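Local coordinates for protein trans-4-hydroxy-L-proline dehydratase (Clostridioides difficile 70-100-2010, PDB 6VXC) that catalyses, as a glycyl radical enzyme, the dehydration of trans-4-hydroxy-L-proline to (S)-1-pyrroline-5-carboxylate in anaerobic degradation of 4-hydroxyproline, at residues A[386-391]-A[417-422]; A[768-773]-A[797-802]; A[778-783]-A[787-792]. All blocks are in the same frame, centred on the assembly; numbering follows the deposited sequence.

How the contacts relate
Along the chain, contact 1 comes first, in the pyruvate formate lyase-like part. Contacts 2 and 3 fall in the glycine radical region, and the order is helix 763-771, strand 780-782, strand 787-789, helix 795-803, so the two helices of contact 2 bracket the hairpin of contact 3. Centres of contacts 2 and 3 lie about 10 Å apart and their residues touch, with Phe790 and Leu779 packing on Ala769. Contact 1 is about 12 Å from contact 3, centre to centre, and meets it through Trp421 and Ser787, but stays about 9 Å from contact 2 at the nearest atoms. The hairpin, whose turn carries Gly785, radical-bearing once activated, is thus held from two sequence regions.

Contact 1: residues A[386-391]-A[417-422]; sequences VMDEMK and SRKGWG
Lys391 lies across one face of the Trp421 indole, and this is the tightly packed part of the contact. Its CG sits 3.8 Å from the centroid of the five-membered ring of Trp421 and only 10° off the ring normal, which meets the geometry of a CH-pi contact. With CG anti to the backbone N, chi1 of -163° directs the lysine toward the indole, and its extended course carries CE over the pyrrole side, 3.8 Å from Trp421 CG. The six-membered ring meets the helix: Met387 O approaches Trp421 CZ2 obliquely at 3.4 Å, and Met387 CE reaches Trp421 CH2 at 4.1 Å.

The polar side is looser and bridged by two waters, with exposed Lys419 at its rim. Lys419 sends an extended chain to Asp388, where NZ bonds to the syn lone pair of OD1 at 2.7 Å in a salt bridge; the other carboxylate oxygen pairs with Arg412. One water accepts a hydrogen bond from Trp421 NE1, 2.9 Å away, and donates to Asp388 O. A second water links Lys391 NZ to Lys419 O.

The contact joins the C-terminal ends of helices 378-390 and 407-418, the successive crossovers between parallel strands 362-366, 396-401 and 426-428. Val386 and Met390 face helix 324-339, while Ser417 and Arg418 rest on helix 734-750.

Contact 2: residues A[768-773]-A[797-802]; sequences EAQKNP and LQDEII
Two helices of the glycine radical region, 763-771 and 795-803, are bridged here by one side chain, as Gln770 reaches across to Gln798 and Asp799. Both hydrogens of its amide nitrogen are used: Gln770 NE2 donates to Asp799 OD1 at 2.8 Å (N-H...O angle 164°) and to Gln798 OE1 at 3.2 Å. Both acceptors lie in the Gln770 amide plane, as expected for a flat NH2 group. The match is less exact from the acceptors' side: the donor meets Asp799 OD1 on the syn side but well out of the carboxylate plane, and it also lies out of the Gln798 carbonyl plane, as the 48° between the two amides reflects. With CG of Gln770 beside the backbone N (chi1 -68°), the two glutamine chains run alongside each other, antiparallel, each stretched out to its amide.

These helices flank the radical-site hairpin in sequence, and Gln798 ties helix 795-803 to it: its NE2 donates to Phe790 O, just past strand 787-789. The same nitrogen donates a hydrogen bond to a water 3.1 Å away, which has only a weak bond onward to Ala769 O. Asp799 OD2 forms a salt bridge with Arg795 of its own helix.

On the Asp799 side, a water closes a ring by donating to Gln770 OE1 at 2.9 Å and to Asp799 OD1 at 3.0 Å; together with the two NE2 bonds this would restrain the amide's rotation. The apolar neighbour is Ile802, whose CD1 comes 3.9 Å from Gln770 NE2; its side chain also packs on Leu766 and Leu767.

Contact 3: residues A[778-783]-A[787-792]; sequences DLIVRV and SDHFNN
Leu779 O accepts two hydrogen bonds, one from Phe790 N at 2.9 Å with an N-H...O angle of 161°, the other from a water beside that nitrogen at 2.8 Å. The same water accepts the hydrogen bond of Asn791 N, tying the short 3-10 segment to the residue that precedes strand 780-782.

Strands 780-782 and 787-789 form an antiparallel beta hairpin, their short axes 145° apart in direction. Val781 and Asp788 make its hydrogen-bonded pair, with Val781 N to Asp788 O and Asp788 N to Val781 O both 3.0 Å. On the face of Ile780, Arg782, Ser787 and His789, Ile780 CG1 lies over the imidazole, 4.0 Å from the His789 centroid and offset toward its rim. Leu779 and Phe790 run side by side, CD2 of Leu779 being 3.8 Å from Phe790 CB; with CG anti to the backbone N (chi1 -176°), the phenyl ring is carried to Leu766 and Ala769 of helix 763-771. Asp788 OD1 receives Asn792 ND2 at 3.1 Å, and OD2 bonds to Thr356.

The turn carries Gly785, which bears the radical in the activated enzyme but not here, and the Arg782 side chain lies about 7 Å from that of Cys454, the probable thiyl radical residue. Arg782 NH2 donates a hydrogen bond to Ser787 OG at 3.2 Å, close to the guanidinium plane, and NH1 bonds to Gln757; the two restrain the buried guanidinium. Ser787 OG also bonds to Trp421 O, which can only accept, so the hydroxyl is acceptor and donor at once and links the hairpin to the 417-422 loop.

Contact 1: residues A[386-391]-A[417-422]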
loop_
_atom_site.group_PDB
_atom_site.type_symbol
_atom_site.label_atom_id
_atom_site.label_comp_id
_atom_site.label_asym_id
_atom_site.label_seq_id
_atom_site.Cartn_x
_atom_site.Cartn_y
_atom_site.Cartn_z
ATOM N N VAL A 386 9.316 18.389 8.584
ATOM C CA VAL A 386 9.066 18.553 7.152
ATOM C C VAL A 386 7.671 18.041 6.773
ATOM O O VAL A 386 6.996 18.641 5.926
ATOM C CB VAL A 386 10.172 17.929 6.261
ATOM C CG1 VAL A 386 11.422 17.517 7.030
ATOM C CG2 VAL A 386 9.642 16.841 5.333
ATOM N N MET A 387 7.198 16.943 7.381
ATOM C CA MET A 387 5.861 16.486 6.999
ATOM C C MET A 387 4.802 17.502 7.428
ATOM O O MET A 387 3.857 17.780 6.676
ATOM C CB MET A 387 5.566 15.089 7.564
ATOM C CG MET A 387 5.313 15.016 9.055
ATOM S SD MET A 387 4.691 13.413 9.626
ATOM C CE MET A 387 3.049 13.411 8.886
ATOM N N ASP A 388 4.995 18.110 8.601
ATOM C CA ASP A 388 4.117 19.169 9.091
ATOM C C ASP A 388 4.110 20.358 8.131
ATOM O O ASP A 388 3.055 20.782 7.648
ATOM C CB ASP A 388 4.612 19.573 10.484
ATOM C CG ASP A 388 3.642 20.425 11.278
ATOM O OD1 ASP A 388 2.454 20.558 10.908
ATOM O OD2 ASP A 388 4.100 20.949 12.326
ATOM N N GLU A 389 5.296 20.864 7.786
ATOM C CA GLU A 389 5.375 22.023 6.900
ATOM C C GLU A 389 4.833 21.711 5.506
ATOM O O GLU A 389 4.038 22.477 4.955
ATOM C CB GLU A 389 6.820 22.513 6.796
ATOM C CG GLU A 389 6.983 23.691 5.818
ATOM C CD GLU A 389 6.327 24.973 6.324
ATOM O OE1 GLU A 389 6.390 25.221 7.544
ATOM O OE2 GLU A 389 5.744 25.714 5.512
ATOM N N MET A 390 5.260 20.595 4.908
ATOM C CA MET A 390 4.960 20.358 3.492
ATOM C C MET A 390 3.487 20.018 3.239
ATOM O O MET A 390 2.948 20.373 2.183
ATOM C CB MET A 390 5.854 19.243 2.949
ATOM C CG MET A 390 7.358 19.584 2.977
ATOM S SD MET A 390 7.783 21.173 2.225
ATOM C CE MET A 390 7.700 20.771 0.493
ATOM N N LYS A 391 2.830 19.342 4.171
ATOM C CA LYS A 391 1.433 18.931 4.047
ATOM C C LYS A 391 1.139 18.333 2.659
ATOM O O LYS A 391 0.241 18.761 1.936
ATOM C CB LYS A 391 0.502 20.104 4.363
ATOM C CG LYS A 391 -0.946 19.684 4.659
ATOM C CD LYS A 391 -1.884 20.861 4.975
ATOM C CE LYS A 391 -3.314 20.362 5.180
ATOM N NZ LYS A 391 -4.261 21.394 5.708
ATOM N N SER A 417 -1.262 15.228 13.803
ATOM C CA SER A 417 -2.508 14.513 13.511
ATOM C C SER A 417 -3.722 15.387 13.814
ATOM O O SER A 417 -4.677 15.452 13.026
ATOM C CB SER A 417 -2.551 13.208 14.319
ATOM O OG SER A 417 -3.762 12.483 14.154
ATOM N N ARG A 418 -3.662 16.132 14.921
ATOM C CA ARG A 418 -4.786 16.956 15.318
ATOM C C ARG A 418 -5.077 18.048 14.299
ATOM O O ARG A 418 -6.195 18.555 14.255
ATOM C CB ARG A 418 -4.480 17.573 16.690
ATOM C CG ARG A 418 -5.470 18.599 17.164
ATOM C CD ARG A 418 -5.177 19.052 18.598
ATOM N NE ARG A 418 -3.970 19.863 18.729
ATOM C CZ ARG A 418 -3.625 20.485 19.853
ATOM N NH1 ARG A 418 -2.522 21.204 19.918
ATOM N NH2 ARG A 418 -4.397 20.380 20.924
ATOM N N LYS A 419 -4.117 18.391 13.442
ATOM C CA LYS A 419 -4.410 19.385 12.417
ATOM C C LYS A 419 -5.382 18.875 11.354
ATOM O O LYS A 419 -5.857 19.669 10.543
ATOM C CB LYS A 419 -3.109 19.869 11.783
ATOM C CG LYS A 419 -2.154 20.518 12.794
ATOM C CD LYS A 419 -0.923 21.071 12.132
ATOM C CE LYS A 419 0.019 21.654 13.179
ATOM N NZ LYS A 419 1.201 22.313 12.565
ATOM N N GLY A 420 -5.703 17.589 11.342
ATOM C CA GLY A 420 -6.855 17.117 10.591
ATOM C C GLY A 420 -6.637 16.734 9.145
ATOM O O GLY A 420 -7.618 16.649 8.399
ATOM N N TRP A 421 -5.398 16.519 8.699
ATOM C CA TRP A 421 -5.191 15.992 7.355
ATOM C C TRP A 421 -4.738 14.535 7.354
ATOM O O TRP A 421 -4.225 14.051 6.347
ATOM C CB TRP A 421 -4.229 16.866 6.540
ATOM C CG TRP A 421 -2.857 17.061 7.072
ATOM C CD1 TRP A 421 -2.492 17.891 8.085
ATOM C CD2 TRP A 421 -1.641 16.474 6.575
ATOM N NE1 TRP A 421 -1.133 17.842 8.274
ATOM C CE2 TRP A 421 -0.585 16.977 7.362
ATOM C CE3 TRP A 421 -1.348 15.565 5.551
ATOM C CZ2 TRP A 421 0.749 16.608 7.157
ATOM C CZ3 TRP A 421 -0.020 15.194 5.346
ATOM C CH2 TRP A 421 1.008 15.724 6.140
ATOM N N GLY A 422 -4.910 13.840 8.452
ATOM C CA GLY A 422 -4.763 12.396 8.512
ATOM C C GLY A 422 -3.408 11.869 8.936
ATOM O O GLY A 422 -3.331 10.978 9.773
HETATM O O HOH W 1 0.661 20.081 8.819
HETATM O O HOH W 2 -6.198 20.254 7.588
#

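Contact 2: residues A[768-773]-A[797-802]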
loop_
_atom_site.group_PDB
_atom_site.type_symbol
_atom_site.label_atom_id
_atom_site.label_comp_id
_atom_site.label_asym_id
_atom_site.label_seq_id
_atom_site.Cartn_x
_atom_site.Cartn_y
_atom_site.Cartn_z
ATOM N N GLU A 768 -20.107 21.418 3.109
ATOM C CA GLU A 768 -19.927 22.546 2.202
ATOM C C GLU A 768 -19.058 22.164 1.020
ATOM O O GLU A 768 -19.326 22.575 -0.116
ATOM C CB GLU A 768 -19.309 23.734 2.943
ATOM C CG GLU A 768 -20.320 24.731 3.473
ATOM C CD GLU A 768 -21.242 25.247 2.368
ATOM O OE1 GLU A 768 -22.470 25.150 2.529
ATOM O OE2 GLU A 768 -20.727 25.707 1.321
ATOM N N ALA A 769 -18.009 21.375 1.266
ATOM C CA ALA A 769 -17.138 20.976 0.171
ATOM C C ALA A 769 -17.881 20.139 -0.862
ATOM O O ALA A 769 -17.535 20.175 -2.045
ATOM C CB ALA A 769 -15.928 20.211 0.702
ATOM N N GLN A 770 -18.881 19.362 -0.437
ATOM C CA GLN A 770 -19.690 18.613 -1.400
ATOM C C GLN A 770 -20.530 19.546 -2.265
ATOM O O GLN A 770 -20.748 19.265 -3.447
ATOM C CB GLN A 770 -20.598 17.616 -0.685
ATOM C CG GLN A 770 -19.877 16.482 -0.007
ATOM C CD GLN A 770 -20.842 15.501 0.637
ATOM O OE1 GLN A 770 -21.783 15.902 1.322
ATOM N NE2 GLN A 770 -20.618 14.208 0.414
ATOM N N LYS A 771 -21.040 20.640 -1.686
ATOM C CA LYS A 771 -21.861 21.566 -2.461
ATOM C C LYS A 771 -21.030 22.436 -3.383
ATOM O O LYS A 771 -21.492 22.780 -4.472
ATOM C CB LYS A 771 -22.685 22.488 -1.565
ATOM C CG LYS A 771 -23.780 21.849 -0.740
ATOM C CD LYS A 771 -24.174 22.833 0.356
ATOM C CE LYS A 771 -24.708 24.142 -0.268
ATOM N NZ LYS A 771 -24.673 25.334 0.653
ATOM N N ASN A 772 -19.832 22.822 -2.959
ATOM C CA ASN A 772 -18.992 23.762 -3.703
ATOM C C ASN A 772 -17.560 23.263 -3.683
ATOM O O ASN A 772 -16.701 23.818 -2.997
ATOM C CB ASN A 772 -19.089 25.171 -3.109
ATOM C CG ASN A 772 -20.462 25.809 -3.298
ATOM O OD1 ASN A 772 -21.178 26.079 -2.325
ATOM N ND2 ASN A 772 -20.820 26.086 -4.551
ATOM N N PRO A 773 -17.267 22.213 -4.445
ATOM C CA PRO A 773 -15.921 21.625 -4.391
ATOM C C PRO A 773 -14.818 22.605 -4.737
ATOM O O PRO A 773 -13.713 22.498 -4.196
ATOM C CB PRO A 773 -15.998 20.485 -5.419
ATOM C CG PRO A 773 -17.448 20.253 -5.628
ATOM C CD PRO A 773 -18.144 21.525 -5.404
ATOM N N LEU A 797 -17.870 7.432 -1.098
ATOM C CA LEU A 797 -16.752 7.394 -0.162
ATOM C C LEU A 797 -16.752 8.617 0.750
ATOM O O LEU A 797 -16.524 8.500 1.956
ATOM C CB LEU A 797 -15.437 7.296 -0.936
ATOM C CG LEU A 797 -14.130 7.293 -0.131
ATOM C CD1 LEU A 797 -14.166 6.280 1.030
ATOM C CD2 LEU A 797 -12.968 7.013 -1.063
ATOM N N GLN A 798 -17.019 9.797 0.191
ATOM C CA GLN A 798 -17.177 10.987 1.016
ATOM C C GLN A 798 -18.202 10.760 2.118
ATOM O O GLN A 798 -17.957 11.075 3.291
ATOM C CB GLN A 798 -17.596 12.173 0.154
ATOM C CG GLN A 798 -16.536 12.668 -0.797
ATOM C CD GLN A 798 -17.053 13.822 -1.636
ATOM O OE1 GLN A 798 -18.258 14.068 -1.675
ATOM N NE2 GLN A 798 -16.146 14.544 -2.296
ATOM N N ASP A 799 -19.371 10.224 1.751
ATOM C CA ASP A 799 -20.415 9.982 2.736
ATOM C C ASP A 799 -20.025 8.901 3.738
ATOM O O ASP A 799 -20.498 8.921 4.878
ATOM C CB ASP A 799 -21.728 9.611 2.032
ATOM C CG ASP A 799 -22.376 10.809 1.324
ATOM O OD1 ASP A 799 -21.920 11.949 1.545
ATOM O OD2 ASP A 799 -23.339 10.603 0.560
ATOM N N GLU A 800 -19.212 7.925 3.330
ATOM C CA GLU A 800 -18.731 6.936 4.289
ATOM C C GLU A 800 -17.909 7.624 5.376
ATOM O O GLU A 800 -18.166 7.452 6.572
ATOM C CB GLU A 800 -17.917 5.859 3.554
ATOM C CG GLU A 800 -17.514 4.631 4.391
ATOM C CD GLU A 800 -16.221 4.844 5.207
ATOM O OE1 GLU A 800 -16.283 4.857 6.448
ATOM O OE2 GLU A 800 -15.143 4.992 4.601
ATOM N N ILE A 801 -16.979 8.486 4.967
ATOM C CA ILE A 801 -16.110 9.189 5.916
ATOM C C ILE A 801 -16.924 10.084 6.846
ATOM O O ILE A 801 -16.696 10.114 8.062
ATOM C CB ILE A 801 -15.044 9.998 5.152
ATOM C CG1 ILE A 801 -14.077 9.040 4.441
ATOM C CG2 ILE A 801 -14.329 11.019 6.090
ATOM C CD1 ILE A 801 -13.235 9.679 3.387
ATOM N N ILE A 802 -17.889 10.816 6.290
ATOM C CA ILE A 802 -18.730 11.704 7.085
ATOM C C ILE A 802 -19.552 10.925 8.105
ATOM O O ILE A 802 -19.887 11.448 9.173
ATOM C CB ILE A 802 -19.650 12.532 6.163
ATOM C CG1 ILE A 802 -18.829 13.497 5.303
ATOM C CG2 ILE A 802 -20.693 13.262 6.993
ATOM C CD1 ILE A 802 -19.603 14.134 4.147
HETATM O O HOH W 3 -16.151 17.453 -3.342
HETATM O O HOH W 4 -23.620 14.157 2.760
#

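Contact 3: residues A[778-783]-A[787-792]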
loop_
_atom_site.group_PDB
_atom_site.type_symbol
_atom_site.label_atom_id
_atom_site.label_comp_id
_atom_site.label_asym_id
_atom_site.label_seq_id
_atom_site.Cartn_x
_atom_site.Cartn_y
_atom_site.Cartn_z
ATOM N N ASP A 778 -8.185 22.369 -1.358
ATOM C CA ASP A 778 -7.109 22.043 -0.433
ATOM C C ASP A 778 -7.522 21.074 0.668
ATOM O O ASP A 778 -6.666 20.635 1.433
ATOM C CB ASP A 778 -6.574 23.329 0.221
ATOM C CG ASP A 778 -5.844 24.233 -0.766
ATOM O OD1 ASP A 778 -5.437 23.746 -1.849
ATOM O OD2 ASP A 778 -5.715 25.443 -0.468
ATOM N N LEU A 779 -8.794 20.712 0.752
ATOM C CA LEU A 779 -9.284 19.933 1.879
ATOM C C LEU A 779 -8.805 18.492 1.757
ATOM O O LEU A 779 -9.082 17.827 0.758
ATOM C CB LEU A 779 -10.804 19.994 1.918
ATOM C CG LEU A 779 -11.521 19.167 2.974
ATOM C CD1 LEU A 779 -11.109 19.614 4.372
ATOM C CD2 LEU A 779 -13.019 19.262 2.756
ATOM N N ILE A 780 -8.096 18.012 2.776
ATOM C CA ILE A 780 -7.532 16.666 2.823
ATOM C C ILE A 780 -8.113 15.934 4.028
ATOM O O ILE A 780 -8.253 16.525 5.103
ATOM C CB ILE A 780 -5.993 16.715 2.908
ATOM C CG1 ILE A 780 -5.409 17.330 1.626
ATOM C CG2 ILE A 780 -5.413 15.335 3.249
ATOM C CD1 ILE A 780 -3.936 17.660 1.720
ATOM N N VAL A 781 -8.494 14.665 3.843
ATOM C CA VAL A 781 -9.010 13.838 4.935
ATOM C C VAL A 781 -8.312 12.483 4.922
ATOM O O VAL A 781 -7.642 12.108 3.958
ATOM C CB VAL A 781 -10.548 13.639 4.890
ATOM C CG1 VAL A 781 -11.269 14.956 5.044
ATOM C CG2 VAL A 781 -10.967 12.937 3.631
ATOM N N ARG A 782 -8.487 11.749 6.020
ATOM C CA ARG A 782 -7.977 10.391 6.143
ATOM C C ARG A 782 -9.000 9.411 5.581
ATOM O O ARG A 782 -10.163 9.437 5.970
ATOM C CB ARG A 782 -7.674 10.048 7.604
ATOM C CG ARG A 782 -6.797 8.809 7.777
ATOM C CD ARG A 782 -5.388 9.056 7.223
ATOM N NE ARG A 782 -4.535 7.887 7.359
ATOM C CZ ARG A 782 -3.237 7.852 7.062
ATOM N NH1 ARG A 782 -2.547 6.730 7.234
ATOM N NH2 ARG A 782 -2.622 8.939 6.612
ATOM N N VAL A 783 -8.556 8.554 4.668
ATOM C CA VAL A 783 -9.425 7.557 4.049
ATOM C C VAL A 783 -9.223 6.242 4.787
ATOM O O VAL A 783 -9.938 5.964 5.742
ATOM C CB VAL A 783 -9.154 7.455 2.538
ATOM C CG1 VAL A 783 -10.076 6.443 1.901
ATOM C CG2 VAL A 783 -9.386 8.805 1.901
ATOM N N SER A 787 -3.981 9.480 3.309
ATOM C CA SER A 787 -4.732 10.721 3.205
ATOM C C SER A 787 -4.892 11.103 1.743
ATOM O O SER A 787 -4.060 10.754 0.900
ATOM C CB SER A 787 -4.043 11.863 3.972
ATOM O OG SER A 787 -3.915 11.544 5.343
ATOM N N ASP A 788 -5.979 11.801 1.443
ATOM C CA ASP A 788 -6.251 12.207 0.071
ATOM C C ASP A 788 -7.105 13.463 0.084
ATOM O O ASP A 788 -7.760 13.771 1.073
ATOM C CB ASP A 788 -6.955 11.081 -0.715
ATOM C CG ASP A 788 -6.654 11.125 -2.214
ATOM O OD1 ASP A 788 -6.245 12.196 -2.722
ATOM O OD2 ASP A 788 -6.829 10.073 -2.881
ATOM N N HIS A 789 -7.109 14.175 -1.036
ATOM C CA HIS A 789 -8.034 15.290 -1.186
ATOM C C HIS A 789 -9.471 14.791 -1.187
ATOM O O HIS A 789 -9.802 13.811 -1.858
ATOM C CB HIS A 789 -7.741 16.059 -2.473
ATOM C CG HIS A 789 -6.527 16.923 -2.388
ATOM N ND1 HIS A 789 -5.271 16.474 -2.726
ATOM C CD2 HIS A 789 -6.371 18.201 -1.972
ATOM C CE1 HIS A 789 -4.392 17.440 -2.530
ATOM N NE2 HIS A 789 -5.034 18.501 -2.077
ATOM N N PHE A 790 -10.309 15.446 -0.378
ATOM C CA PHE A 790 -11.727 15.133 -0.313
ATOM C C PHE A 790 -12.378 15.146 -1.696
ATOM O O PHE A 790 -13.201 14.282 -2.007
ATOM C CB PHE A 790 -12.402 16.128 0.650
ATOM C CG PHE A 790 -13.861 15.870 0.900
ATOM C CD1 PHE A 790 -14.266 14.825 1.709
ATOM C CD2 PHE A 790 -14.827 16.733 0.392
ATOM C CE1 PHE A 790 -15.618 14.597 1.954
ATOM C CE2 PHE A 790 -16.178 16.524 0.642
ATOM C CZ PHE A 790 -16.575 15.459 1.414
ATOM N N ASN A 791 -11.978 16.086 -2.551
ATOM C CA ASN A 791 -12.517 16.201 -3.903
ATOM C C ASN A 791 -12.107 15.047 -4.822
ATOM O O ASN A 791 -12.675 14.930 -5.910
ATOM C CB ASN A 791 -12.078 17.525 -4.558
ATOM C CG ASN A 791 -12.799 18.741 -3.993
ATOM O OD1 ASN A 791 -13.802 18.621 -3.285
ATOM N ND2 ASN A 791 -12.316 19.932 -4.357
ATOM N N ASN A 792 -11.119 14.233 -4.448
ATOM C CA ASN A 792 -10.756 13.051 -5.228
ATOM C C ASN A 792 -11.627 11.845 -4.912
ATOM O O ASN A 792 -11.428 10.787 -5.510
ATOM C CB ASN A 792 -9.293 12.661 -5.001
ATOM C CG ASN A 792 -8.329 13.564 -5.750
ATOM O OD1 ASN A 792 -8.695 14.198 -6.727
ATOM N ND2 ASN A 792 -7.083 13.607 -5.297
HETATM O O HOH W 5 -10.288 18.439 -1.696
#